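Local structure of heme peroxidase (Bacteroides thetaiotaomicron, 2GVK) at residues Gln15-Lys20 and Phe304-Tyr309; Tyr30-Ser35 and Ala73-Arg78; Asn230-Val235 and Asp290-Phe295. The protein is a haem peroxidase of the dye-decolorizing (DyP) family, which probably uses hydrogen peroxide to oxidise dyes and other organic substrates. All coordinates share one frame; numbering follows the deposited sequence. Where two conformers were deposited one is given.

Contact 1: Gln15-Lys20 and Phe304-Tyr309; sequences QDVAGK and FFVPSY
Gln-15 lies beside the turn that follows strand 296-306, with its CA 5.8 Å from the CA of Ser-308, and no backbone-to-backbone hydrogen bond directly joins the two segments. The link is made instead by the Gln-15 side chain. Its CG stands anti to the carbonyl carbon (chi1 -70°) and the chain continues extended, which carries the amide across to Pro-307, where NE2 donates to Pro-307 O at 2.9 Å. The bond is fairly straight (159°) and lies close to both the amide plane and the carbonyl plane. OE1 accepts from the backbone of Met-69, so both ends of this buried amide are held and its flip state is defined. Val-306 packs against the flat group through CG1, which is 3.4 Å from Gln-15 CD, and the same methyl meets Val-17 CG1 at 4.0 Å. Opposite Val-306 CG1, the Tyr-309 ring takes Gln-15 CG over one face, a CH-pi contact 4.2 Å from the ring centroid that sandwiches the methylene. A water joins the Tyr-309 hydroxyl to the backbone N of Asp-16, the centre of an inverse gamma turn. Because Met-69 belongs to strand 66-72, the neighbour of strand 296-306, one glutamine ties an N-terminal loop to the seam where the two ferredoxin-like halves of the DyP fold share their beta-sheet, just ahead of the C-terminal helix that Ser-308 N-caps.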
loop_
_atom_site.group_PDB
_atom_site.type_symbol
_atom_site.label_atom_id
_atom_site.label_comp_id
_atom_site.label_asym_id
_atom_site.label_seq_id
_atom_site.Cartn_x
_atom_site.Cartn_y
_atom_site.Cartn_z
ATOM N N GLN A 15 13.926 -22.725 10.991
ATOM C CA GLN A 15 13.599 -22.136 9.723
ATOM C C GLN A 15 12.129 -21.672 9.786
ATOM O O GLN A 15 11.440 -21.927 10.771
ATOM C CB GLN A 15 13.804 -23.150 8.591
ATOM C CG GLN A 15 15.285 -23.491 8.314
ATOM C CD GLN A 15 15.453 -24.319 7.067
ATOM O OE1 GLN A 15 15.001 -23.931 6.006
ATOM N NE2 GLN A 15 16.209 -25.414 7.165
ATOM N N ASP A 16 11.642 -21.065 8.696
ATOM C CA ASP A 16 10.318 -20.478 8.665
ATOM C C ASP A 16 9.249 -21.553 8.455
ATOM O O ASP A 16 8.569 -21.576 7.427
ATOM C CB ASP A 16 10.247 -19.421 7.545
ATOM C CG ASP A 16 9.021 -18.525 7.652
ATOM O OD1 ASP A 16 8.524 -18.306 8.778
ATOM O OD2 ASP A 16 8.585 -18.001 6.609
ATOM N N VAL A 17 9.055 -22.375 9.457
ATOM C CA VAL A 17 8.163 -23.501 9.356
ATOM C C VAL A 17 6.783 -23.207 9.923
ATOM O O VAL A 17 5.871 -24.028 9.829
ATOM C CB VAL A 17 8.761 -24.715 10.082
ATOM C CG1 VAL A 17 10.083 -25.106 9.439
ATOM C CG2 VAL A 17 8.942 -24.427 11.551
ATOM N N ALA A 18 6.627 -22.038 10.509
ATOM C CA ALA A 18 5.355 -21.634 11.029
ATOM C C ALA A 18 4.929 -20.373 10.353
ATOM O O ALA A 18 4.104 -19.652 10.863
ATOM C CB ALA A 18 5.433 -21.428 12.498
ATOM N N GLY A 19 5.518 -20.097 9.189
ATOM C CA GLY A 19 5.154 -18.945 8.417
ATOM C C GLY A 19 3.741 -19.043 7.838
ATOM O O GLY A 19 3.168 -20.146 7.710
ATOM N N LYS A 20 3.166 -17.893 7.531
ATOM C CA LYS A 20 1.929 -17.842 6.816
ATOM C C LYS A 20 2.197 -18.205 5.406
ATOM O O LYS A 20 3.357 -18.246 4.970
ATOM C CB LYS A 20 1.342 -16.429 6.862
ATOM N N PHE A 304 10.463 -34.805 4.305
ATOM C CA PHE A 304 11.765 -34.148 4.421
ATOM C C PHE A 304 11.988 -33.638 5.846
ATOM O O PHE A 304 11.048 -33.299 6.550
ATOM C CB PHE A 304 11.888 -32.944 3.450
ATOM C CG PHE A 304 11.635 -33.282 1.993
ATOM C CD1 PHE A 304 10.335 -33.290 1.475
ATOM C CD2 PHE A 304 12.688 -33.511 1.131
ATOM C CE1 PHE A 304 10.109 -33.538 0.121
ATOM C CE2 PHE A 304 12.451 -33.829 -0.220
ATOM C CZ PHE A 304 11.158 -33.843 -0.711
ATOM N N PHE A 305 13.245 -33.563 6.224
ATOM C CA PHE A 305 13.661 -32.964 7.460
ATOM C C PHE A 305 14.238 -31.580 7.195
ATOM O O PHE A 305 15.175 -31.418 6.398
ATOM C CB PHE A 305 14.711 -33.847 8.181
ATOM C CG PHE A 305 15.340 -33.185 9.355
ATOM C CD1 PHE A 305 14.576 -32.799 10.441
ATOM C CD2 PHE A 305 16.702 -32.940 9.381
ATOM C CE1 PHE A 305 15.156 -32.163 11.534
ATOM C CE2 PHE A 305 17.294 -32.307 10.480
ATOM C CZ PHE A 305 16.525 -31.927 11.549
ATOM N N VAL A 306 13.695 -30.600 7.905
ATOM C CA VAL A 306 14.076 -29.228 7.804
ATOM C C VAL A 306 14.892 -28.839 9.068
ATOM O O VAL A 306 14.315 -28.647 10.149
ATOM C CB VAL A 306 12.817 -28.348 7.728
ATOM C CG1 VAL A 306 13.183 -26.836 7.662
ATOM C CG2 VAL A 306 11.972 -28.749 6.561
ATOM N N PRO A 307 16.221 -28.772 8.948
ATOM C CA PRO A 307 17.034 -28.519 10.143
ATOM C C PRO A 307 16.921 -27.091 10.656
ATOM O O PRO A 307 16.574 -26.199 9.914
ATOM C CB PRO A 307 18.490 -28.820 9.665
ATOM C CG PRO A 307 18.439 -28.799 8.209
ATOM C CD PRO A 307 17.036 -28.991 7.742
ATOM N N SER A 308 17.223 -26.886 11.931
ATOM C CA SER A 308 17.363 -25.554 12.448
ATOM C C SER A 308 18.450 -24.838 11.638
ATOM O O SER A 308 19.279 -25.479 11.006
ATOM C CB SER A 308 17.754 -25.592 13.916
ATOM O OG SER A 308 19.087 -26.061 14.060
ATOM N N TYR A 309 18.446 -23.516 11.663
ATOM C CA TYR A 309 19.519 -22.744 10.995
ATOM C C TYR A 309 20.879 -23.113 11.552
ATOM O O TYR A 309 21.836 -23.194 10.818
ATOM C CB TYR A 309 19.293 -21.243 11.166
ATOM C CG TYR A 309 18.248 -20.658 10.264
ATOM C CD1 TYR A 309 18.423 -20.644 8.878
ATOM C CD2 TYR A 309 17.146 -19.994 10.793
ATOM C CE1 TYR A 309 17.491 -20.070 8.049
ATOM C CE2 TYR A 309 16.206 -19.423 9.986
ATOM C CZ TYR A 309 16.379 -19.446 8.605
ATOM O OH TYR A 309 15.454 -18.845 7.792
HETATM O O HOH W 1 13.600 -25.600 11.245
HETATM O O HOH W 2 13.572 -20.321 6.658
#

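Contact 2: Tyr30-Ser35 and Ala73-Arg78; sequences YNLTDS and ADAWTR. With EDO (1,2-ethanediol), chain I.
Leu-32 and Thr-33, at the end of the first strand of the N-terminal ferredoxin-like half, meet Ala-75 and Arg-78 of the short helix that follows strand 66-72. Arg-78 carries the contact. With CG anti to the backbone N (chi1 173°) and the chain extended as far as NE, its guanidinium reaches back over the strand end and grips Thr-33 O end-on with two nitrogens. NH2 donates to that oxygen at 3.0 Å and NH1 to the same atom at 3.3 Å, the latter from above the carbonyl plane. The oxygen itself lies near the guanidinium plane, so the pair of bonds limits rotation of the group. In one of its two conformers Asp-34 adds a long and doubtful salt bridge, OD1 3.7 Å from Arg-78 NH1 and well out of the guanidinium plane. Alongside the arginine, Leu-32 runs in the opposite direction, CB 3.5 Å from NH1 of Arg-78, while CD1 touches Ala-75 CB at 4.1 Å. An ethanediol accepts from the backbone N of Asp-74 near the start of the helix. Thr-38 and Val-42 of helix 38-59 pack on Leu-32, Thr-38 also touches Arg-78, and Thr-33 OG1 bonds to Gly-134 O just before strand 136-145.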
loop_
_atom_site.group_PDB
_atom_site.type_symbol
_atom_site.label_atom_id
_atom_site.label_comp_id
_atom_site.label_asym_id
_atom_site.label_seq_id
_atom_site.Cartn_x
_atom_site.Cartn_y
_atom_site.Cartn_z
ATOM N N TYR A 30 14.184 -31.828 -5.683
ATOM C CA TYR A 30 15.323 -32.296 -6.445
ATOM C C TYR A 30 15.719 -33.693 -5.998
ATOM O O TYR A 30 15.626 -34.021 -4.812
ATOM C CB TYR A 30 16.525 -31.404 -6.179
ATOM C CG TYR A 30 16.525 -30.039 -6.833
ATOM C CD1 TYR A 30 16.530 -29.916 -8.198
ATOM C CD2 TYR A 30 16.793 -28.896 -6.079
ATOM C CE1 TYR A 30 16.690 -28.667 -8.817
ATOM C CE2 TYR A 30 16.944 -27.655 -6.687
ATOM C CZ TYR A 30 16.886 -27.554 -8.053
ATOM O OH TYR A 30 17.099 -26.343 -8.668
ATOM N N ASN A 31 16.266 -34.477 -6.922
ATOM C CA ASN A 31 17.042 -35.652 -6.566
ATOM C C ASN A 31 18.521 -35.335 -6.739
ATOM O O ASN A 31 18.895 -34.566 -7.607
ATOM C CB ASN A 31 16.691 -36.835 -7.452
ATOM C CG ASN A 31 15.554 -37.675 -6.899
ATOM O OD1 ASN A 31 15.109 -37.486 -5.768
ATOM N ND2 ASN A 31 15.066 -38.616 -7.721
ATOM N N LEU A 32 19.351 -35.933 -5.898
ATOM C CA LEU A 32 20.788 -35.814 -6.035
ATOM C C LEU A 32 21.285 -36.646 -7.193
ATOM O O LEU A 32 20.771 -37.720 -7.445
ATOM C CB LEU A 32 21.486 -36.290 -4.754
ATOM C CG LEU A 32 21.125 -35.555 -3.470
ATOM C CD1 LEU A 32 21.817 -36.218 -2.308
ATOM C CD2 LEU A 32 21.497 -34.092 -3.564
ATOM N N THR A 33 22.347 -36.170 -7.842
ATOM C CA THR A 33 23.070 -36.966 -8.836
ATOM C C THR A 33 24.284 -37.629 -8.195
ATOM O O THR A 33 24.673 -37.288 -7.079
ATOM C CB THR A 33 23.588 -36.101 -9.983
ATOM O OG1 THR A 33 24.645 -35.244 -9.504
ATOM C CG2 THR A 33 22.484 -35.272 -10.574
ATOM N N ASP A 34 24.953 -38.485 -8.966
ATOM C CA ASP A 34 26.140 -39.182 -8.479
ATOM C C ASP A 34 27.433 -38.473 -8.884
ATOM O O ASP A 34 28.496 -39.075 -8.906
ATOM C CB ASP A 34 26.159 -40.622 -8.992
ATOM C CG ASP A 34 25.289 -41.540 -8.171
ATOM O OD1 ASP A 34 24.854 -41.133 -7.072
ATOM O OD2 ASP A 34 25.066 -42.695 -8.605
ATOM N N SER A 35 27.351 -37.200 -9.176
ATOM C CA SER A 35 28.544 -36.463 -9.595
ATOM C C SER A 35 29.553 -36.335 -8.438
ATOM O O SER A 35 29.182 -36.369 -7.280
ATOM C CB SER A 35 28.181 -35.098 -10.114
ATOM O OG SER A 35 28.117 -34.148 -9.074
ATOM N N ALA A 73 15.016 -38.722 3.584
ATOM C CA ALA A 73 15.603 -39.634 4.545
ATOM C C ALA A 73 16.879 -40.280 4.010
ATOM O O ALA A 73 17.923 -40.263 4.680
ATOM C CB ALA A 73 14.599 -40.683 4.949
ATOM N N ASP A 74 16.816 -40.837 2.799
ATOM C CA ASP A 74 18.001 -41.471 2.211
ATOM C C ASP A 74 19.096 -40.445 1.964
ATOM O O ASP A 74 20.281 -40.714 2.215
ATOM C CB ASP A 74 17.654 -42.167 0.892
ATOM C CG ASP A 74 16.867 -43.461 1.086
ATOM O OD1 ASP A 74 16.717 -43.935 2.250
ATOM O OD2 ASP A 74 16.414 -44.011 0.069
ATOM N N ALA A 75 18.700 -39.274 1.447
ATOM C CA ALA A 75 19.650 -38.195 1.146
ATOM C C ALA A 75 20.396 -37.741 2.384
ATOM O O ALA A 75 21.599 -37.476 2.332
ATOM C CB ALA A 75 18.915 -37.019 0.509
ATOM N N TRP A 76 19.686 -37.626 3.497
ATOM C CA TRP A 76 20.299 -37.189 4.747
ATOM C C TRP A 76 21.462 -38.111 5.121
ATOM O O TRP A 76 22.545 -37.656 5.430
ATOM C CB TRP A 76 19.262 -37.169 5.877
ATOM C CG TRP A 76 19.852 -36.768 7.212
ATOM C CD1 TRP A 76 20.420 -37.604 8.155
ATOM C CD2 TRP A 76 20.045 -35.440 7.693
ATOM N NE1 TRP A 76 20.897 -36.865 9.214
ATOM C CE2 TRP A 76 20.681 -35.537 8.960
ATOM C CE3 TRP A 76 19.676 -34.183 7.226
ATOM C CZ2 TRP A 76 20.989 -34.405 9.733
ATOM C CZ3 TRP A 76 20.030 -33.057 7.988
ATOM C CH2 TRP A 76 20.673 -33.192 9.222
ATOM N N THR A 77 21.222 -39.410 5.061
ATOM C CA THR A 77 22.226 -40.380 5.443
ATOM C C THR A 77 23.400 -40.392 4.443
ATOM O O THR A 77 24.560 -40.527 4.835
ATOM C CB THR A 77 21.593 -41.777 5.604
ATOM O OG1 THR A 77 20.826 -41.792 6.809
ATOM C CG2 THR A 77 22.643 -42.849 5.683
ATOM N N ARG A 78 23.106 -40.200 3.170
ATOM C CA ARG A 78 24.161 -40.103 2.159
ATOM C C ARG A 78 25.046 -38.874 2.371
ATOM O O ARG A 78 26.280 -38.971 2.354
ATOM C CB ARG A 78 23.578 -40.042 0.762
ATOM C CG ARG A 78 24.651 -39.759 -0.277
ATOM C CD ARG A 78 24.122 -39.544 -1.643
ATOM N NE ARG A 78 25.179 -39.051 -2.537
ATOM C CZ ARG A 78 24.984 -38.722 -3.803
ATOM N NH1 ARG A 78 23.786 -38.871 -4.342
ATOM N NH2 ARG A 78 25.995 -38.274 -4.540
HETATM C C1 EDO I . 13.997 -41.494 -0.018
HETATM O O1 EDO I . 14.302 -41.497 1.378
HETATM C C2 EDO I . 12.824 -40.530 -0.344
HETATM O O2 EDO I . 13.147 -39.182 0.065
#

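Contact 3: Asn230-Val235 and Asp290-Phe295; sequences NAHNAV and DRLLDF. With EDO (1,2-ethanediol), chain H.
His-232 ND1 donates to Asp-290 OD2 at 2.5 Å, a very short bond and nearly straight at 162°. OD2 lies at the ring edge, near its plane, and the ring and carboxylate planes are 24° apart. Leu-292 CD2 sits over one face of the ring, a CH-pi contact 4.0 Å from the centroid of His-232, and Val-235 CG2 rests against Asp-290 CB from the next turn of the helix. The carboxylate is itself held in place: its other oxygen, OD1, accepts from Leu-292 N at 2.9 Å, forming an Asx turn that also brings Leu-292 to the histidine. Farther out, Arg-291 N donates to Asn-230 O at 2.9 Å and fixes the approach of the two backbones just before the helix that Ala-231 begins as N-cap. In one of its two conformers Arg-291 turns away and bridges to Asp-294 within its own 3-10 segment, NH1 to OD2 at 2.8 Å. Around this core, Met-280 of helix 270-281 packs on both Val-235 and Asp-290, while Val-211 touches Leu-292. NE2 has a weak bond to an ethanediol, probably from the crystallisation liquor, that Asn-248 also holds. A histidine whose ND1 is bonded to a buried aspartate, with NE2 on another edge of the ring, is consistent with the proximal histidine-aspartate pair of DyP peroxidases; no haem is bound in this structure, but His-232 is probably the iron ligand.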
loop_
_atom_site.group_PDB
_atom_site.type_symbol
_atom_site.label_atom_id
_atom_site.label_comp_id
_atom_site.label_asym_id
_atom_site.label_seq_id
_atom_site.Cartn_x
_atom_site.Cartn_y
_atom_site.Cartn_z
ATOM N N ASN A 230 -17.111 -37.974 8.137
ATOM C CA ASN A 230 -16.097 -38.119 7.057
ATOM C C ASN A 230 -15.733 -36.781 6.385
ATOM O O ASN A 230 -15.039 -36.759 5.366
ATOM C CB ASN A 230 -16.541 -39.140 6.005
ATOM C CG ASN A 230 -17.850 -38.768 5.325
ATOM O OD1 ASN A 230 -18.530 -37.821 5.715
ATOM N ND2 ASN A 230 -18.193 -39.506 4.295
ATOM N N ALA A 231 -16.168 -35.682 6.984
ATOM C CA ALA A 231 -15.778 -34.339 6.510
ATOM C C ALA A 231 -14.281 -34.168 6.640
ATOM O O ALA A 231 -13.660 -34.708 7.563
ATOM C CB ALA A 231 -16.500 -33.270 7.295
ATOM N N HIS A 232 -13.700 -33.435 5.716
ATOM C CA HIS A 232 -12.259 -33.225 5.688
ATOM C C HIS A 232 -11.731 -32.681 7.009
ATOM O O HIS A 232 -10.706 -33.130 7.499
ATOM C CB HIS A 232 -11.898 -32.270 4.555
ATOM C CG HIS A 232 -10.443 -31.981 4.456
ATOM N ND1 HIS A 232 -9.517 -32.939 4.104
ATOM C CD2 HIS A 232 -9.752 -30.821 4.595
ATOM C CE1 HIS A 232 -8.317 -32.391 4.066
ATOM N NE2 HIS A 232 -8.434 -31.108 4.367
ATOM N N ASN A 233 -12.416 -31.708 7.578
ATOM C CA ASN A 233 -11.929 -31.106 8.814
ATOM C C ASN A 233 -12.246 -31.962 10.046
ATOM O O ASN A 233 -11.658 -31.773 11.085
ATOM C CB ASN A 233 -12.445 -29.714 8.983
ATOM C CG ASN A 233 -13.752 -29.666 9.599
ATOM O OD1 ASN A 233 -14.572 -30.560 9.420
ATOM N ND2 ASN A 233 -13.991 -28.619 10.375
ATOM N N ALA A 234 -13.164 -32.914 9.914
ATOM C CA ALA A 234 -13.392 -33.864 10.978
ATOM C C ALA A 234 -12.258 -34.895 11.023
ATOM O O ALA A 234 -11.713 -35.179 12.089
ATOM C CB ALA A 234 -14.726 -34.554 10.807
ATOM N N VAL A 235 -11.918 -35.473 9.872
ATOM C CA VAL A 235 -10.957 -36.569 9.855
ATOM C C VAL A 235 -9.514 -36.100 10.010
ATOM O O VAL A 235 -8.698 -36.842 10.505
ATOM C CB VAL A 235 -11.073 -37.470 8.557
ATOM C CG1 VAL A 235 -12.535 -37.954 8.351
ATOM C CG2 VAL A 235 -10.568 -36.750 7.352
ATOM N N ASP A 290 -11.669 -39.662 4.301
ATOM C CA ASP A 290 -11.895 -38.257 3.948
ATOM C C ASP A 290 -12.735 -38.155 2.665
ATOM O O ASP A 290 -12.332 -38.630 1.586
ATOM C CB ASP A 290 -10.537 -37.569 3.737
ATOM C CG ASP A 290 -10.642 -36.064 3.633
ATOM O OD1 ASP A 290 -11.748 -35.540 3.395
ATOM O OD2 ASP A 290 -9.590 -35.401 3.761
ATOM N N ARG A 291 -13.905 -37.573 2.777
ATOM C CA ARG A 291 -14.795 -37.430 1.638
ATOM C C ARG A 291 -14.155 -36.578 0.521
ATOM O O ARG A 291 -14.454 -36.753 -0.640
ATOM C CB ARG A 291 -16.103 -36.814 2.090
ATOM C CG ARG A 291 -17.041 -36.524 1.015
ATOM C CD ARG A 291 -17.901 -37.717 0.621
ATOM N NE ARG A 291 -19.056 -37.228 -0.098
ATOM C CZ ARG A 291 -19.210 -37.271 -1.409
ATOM N NH1 ARG A 291 -18.381 -37.964 -2.163
ATOM N NH2 ARG A 291 -20.264 -36.674 -1.963
ATOM N N LEU A 292 -13.258 -35.685 0.896
ATOM C CA LEU A 292 -12.584 -34.835 -0.098
ATOM C C LEU A 292 -11.712 -35.658 -1.030
ATOM O O LEU A 292 -11.450 -35.246 -2.154
ATOM C CB LEU A 292 -11.767 -33.745 0.578
ATOM C CG LEU A 292 -11.121 -32.695 -0.346
ATOM C CD1 LEU A 292 -12.129 -32.059 -1.303
ATOM C CD2 LEU A 292 -10.442 -31.647 0.472
ATOM N N LEU A 293 -11.314 -36.851 -0.595
ATOM C CA LEU A 293 -10.545 -37.744 -1.470
ATOM C C LEU A 293 -11.393 -38.325 -2.622
ATOM O O LEU A 293 -10.848 -38.819 -3.594
ATOM C CB LEU A 293 -9.898 -38.872 -0.682
ATOM C CG LEU A 293 -8.788 -38.458 0.292
ATOM C CD1 LEU A 293 -8.299 -39.680 1.078
ATOM C CD2 LEU A 293 -7.628 -37.792 -0.415
ATOM N N ASP A 294 -12.711 -38.171 -2.547
ATOM C CA ASP A 294 -13.568 -38.548 -3.661
ATOM C C ASP A 294 -13.406 -37.534 -4.822
ATOM O O ASP A 294 -13.900 -37.758 -5.912
ATOM C CB ASP A 294 -15.034 -38.618 -3.222
ATOM C CG ASP A 294 -15.309 -39.763 -2.211
ATOM O OD1 ASP A 294 -14.491 -40.711 -2.109
ATOM O OD2 ASP A 294 -16.340 -39.700 -1.514
ATOM N N PHE A 295 -12.716 -36.420 -4.562
ATOM C CA PHE A 295 -12.544 -35.367 -5.556
ATOM C C PHE A 295 -11.099 -34.977 -5.737
ATOM O O PHE A 295 -10.792 -34.034 -6.481
ATOM C CB PHE A 295 -13.357 -34.131 -5.154
ATOM C CG PHE A 295 -14.786 -34.400 -4.972
ATOM C CD1 PHE A 295 -15.660 -34.345 -6.049
ATOM C CD2 PHE A 295 -15.288 -34.759 -3.723
ATOM C CE1 PHE A 295 -16.995 -34.627 -5.877
ATOM C CE2 PHE A 295 -16.619 -35.054 -3.558
ATOM C CZ PHE A 295 -17.474 -34.976 -4.632
HETATM C C1 EDO H . -4.309 -32.779 4.423
HETATM O O1 EDO H . -3.487 -33.684 3.629
HETATM C C2 EDO H . -4.842 -31.610 3.560
HETATM O O2 EDO H . -5.157 -30.448 4.411
#

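Overall arrangement
Followed from the N terminus, the chain illustrates how nested closures assemble a duplicated fold. Contact 1 opens before the first strand and closes at the end of the last strand and the turn after it, so it spans nearly the whole chain and brings the N-terminal loop to the end of strand 296-306. Inside that loop, contact 2 closes first, within the N-terminal half. Contact 3 follows in series, within the C-terminal half, joining helix 232-235 to the approach to strand 296-306. Contacts 1 and 2 touch where Phe-305 meets Trp-76, edge-to-face. Contact 3 stands apart, its centre about 34 Å from that of contact 2, on the opposite side of the chain's centre.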